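Local coordinates for 150aa long hypothetical histidine triad nucleotide-binding protein (Sulfolobus tokodaii, PDB 2EO4) that binds zinc and, as a member of the histidine triad family, probably acts on nucleotides, possibly as an adenylylsulfatase, at residues V73-L78 against P101-D106. Numbering follows the deposited sequence.
Sequences VKADGL and PTWEGD
Trp103 lays its indole against the turn that follows helix 52-72, and its NE1 donates a hydrogen bond to Val73 O (3.1 Å). The oxygen lies only 6° out of the ring plane, so the bond is made at the indole edge. Two apolar contacts accompany it: Val73 CG2 reaches CZ2 of Trp103 at 3.6 Å, and Ala75 CB sits over one ring face, offset toward the rim. Val73 O belongs to a helix end closed by a Schellman motif, with Lys74 at positive phi as its C-prime residue.

Two residues of one chain segment, Asp76 and Gly77, share Thr102 as their partner, which makes a classic beta bulge where strands 77-84 and 97-102 pair as antiparallel neighbours in the sheet of the HIT domain. Thr102 O accepts from Asp76 N at 3.0 Å, in the carbonyl plane, and from Gly77 N at 3.2 Å, which comes from above that plane. Thr102 N returns a bond to Gly77 O. Beyond the bulge, Leu78 CD2 packs on Pro101 CB at 4.0 Å, and through Leu78 the sheet runs on into the second subunit.

With CG anti to its own carbonyl carbon (chi1 -67°), Asp76 presents OD2 to Glu104 N at 2.9 Å. That bond is nearly straight (173° at the hydrogen) and uses the anti side of the carboxylate. Glu104 OE1 forms a salt bridge with Arg86 of the second subunit, while Thr102 OG1 hydrogen-bonds Ser87 of that subunit.

A leucine in place of Trp103 would probably leave Val73 O without its indole donor and open a gap beside Ala75 CB. The chemistry implies that backbone carbonyls at a helix terminus and a bulge, together with one carboxylate, probably help to set how the chain leaves strand 97-102 at the dimer interface, well away from the zinc site.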
# COMPACT_ATOMS: atom_id res chain seq x y z
N VAL A 73 -18.16 1.81 -8.38
CA VAL A 73 -18.50 3.18 -8.02
C VAL A 73 -18.02 4.19 -9.05
O VAL A 73 -18.08 5.39 -8.83
CB VAL A 73 -17.91 3.56 -6.63
CG1 VAL A 73 -18.40 2.59 -5.58
CG2 VAL A 73 -16.40 3.58 -6.69
N LYS A 74 -17.54 3.68 -10.19
CA LYS A 74 -17.04 4.53 -11.27
C LYS A 74 -16.05 5.57 -10.77
O LYS A 74 -16.18 6.76 -11.03
CB LYS A 74 -18.21 5.22 -11.98
CG LYS A 74 -19.12 4.26 -12.74
CD LYS A 74 -18.35 3.54 -13.84
CE LYS A 74 -19.22 2.51 -14.55
NZ LYS A 74 -19.64 1.41 -13.64
N ALA A 75 -15.04 5.10 -10.04
CA ALA A 75 -14.03 5.99 -9.49
C ALA A 75 -13.00 6.37 -10.55
O ALA A 75 -12.74 5.60 -11.48
CB ALA A 75 -13.33 5.31 -8.31
N ASP A 76 -12.44 7.56 -10.42
CA ASP A 76 -11.42 8.03 -11.35
C ASP A 76 -10.06 7.63 -10.80
O ASP A 76 -9.07 7.55 -11.54
CB ASP A 76 -11.49 9.54 -11.50
CG ASP A 76 -12.77 9.98 -12.18
OD1 ASP A 76 -13.06 9.44 -13.27
OD2 ASP A 76 -13.47 10.85 -11.63
N GLY A 77 -10.01 7.38 -9.50
CA GLY A 77 -8.76 6.98 -8.88
C GLY A 77 -8.99 6.20 -7.60
O GLY A 77 -10.12 6.05 -7.14
N LEU A 78 -7.90 5.71 -7.02
CA LEU A 78 -7.96 4.94 -5.78
C LEU A 78 -6.68 5.18 -4.99
O LEU A 78 -5.61 5.30 -5.57
CB LEU A 78 -8.04 3.44 -6.06
CG LEU A 78 -9.20 2.88 -6.89
CD1 LEU A 78 -8.90 1.42 -7.20
CD2 LEU A 78 -10.51 3.02 -6.14
N PRO A 101 -11.67 5.06 -2.69
CA PRO A 101 -12.00 5.64 -4.00
C PRO A 101 -11.97 7.16 -4.06
O PRO A 101 -12.28 7.84 -3.08
CB PRO A 101 -13.40 5.10 -4.28
CG PRO A 101 -13.44 3.81 -3.50
CD PRO A 101 -12.78 4.23 -2.20
N THR A 102 -11.60 7.69 -5.22
CA THR A 102 -11.56 9.13 -5.43
C THR A 102 -12.20 9.45 -6.78
O THR A 102 -12.30 8.58 -7.64
CB THR A 102 -10.11 9.68 -5.41
OG1 THR A 102 -9.36 9.11 -6.49
CG2 THR A 102 -9.43 9.34 -4.09
N TRP A 103 -12.62 10.69 -6.94
CA TRP A 103 -13.24 11.15 -8.18
C TRP A 103 -12.73 12.54 -8.49
O TRP A 103 -12.41 13.31 -7.58
CB TRP A 103 -14.77 11.21 -8.03
CG TRP A 103 -15.41 9.89 -7.79
CD1 TRP A 103 -15.94 9.04 -8.73
CD2 TRP A 103 -15.58 9.23 -6.52
NE1 TRP A 103 -16.42 7.91 -8.12
CE2 TRP A 103 -16.22 8.00 -6.77
CE3 TRP A 103 -15.26 9.58 -5.20
CZ2 TRP A 103 -16.53 7.10 -5.75
CZ3 TRP A 103 -15.57 8.68 -4.18
CH2 TRP A 103 -16.20 7.46 -4.47
N GLU A 104 -12.66 12.88 -9.77
CA GLU A 104 -12.20 14.20 -10.15
C GLU A 104 -13.35 15.18 -9.92
O GLU A 104 -13.14 16.37 -9.74
CB GLU A 104 -11.74 14.20 -11.61
CG GLU A 104 -10.28 13.79 -11.75
CD GLU A 104 -9.91 13.36 -13.15
OE1 GLU A 104 -10.35 14.02 -14.11
OE2 GLU A 104 -9.17 12.36 -13.28
N GLY A 105 -14.57 14.64 -9.91
CA GLY A 105 -15.75 15.46 -9.68
C GLY A 105 -16.51 14.95 -8.47
O GLY A 105 -16.03 15.06 -7.33
N ASP A 106 -17.69 14.38 -8.71
CA ASP A 106 -18.52 13.84 -7.64
C ASP A 106 -18.85 12.38 -7.97
O ASP A 106 -18.82 11.99 -9.14
CB ASP A 106 -19.82 14.64 -7.51
CG ASP A 106 -19.57 16.10 -7.18
OD1 ASP A 106 -18.99 16.38 -6.11
OD2 ASP A 106 -19.96 16.97 -8.00
O HOH W 1 -8.09 10.59 -11.30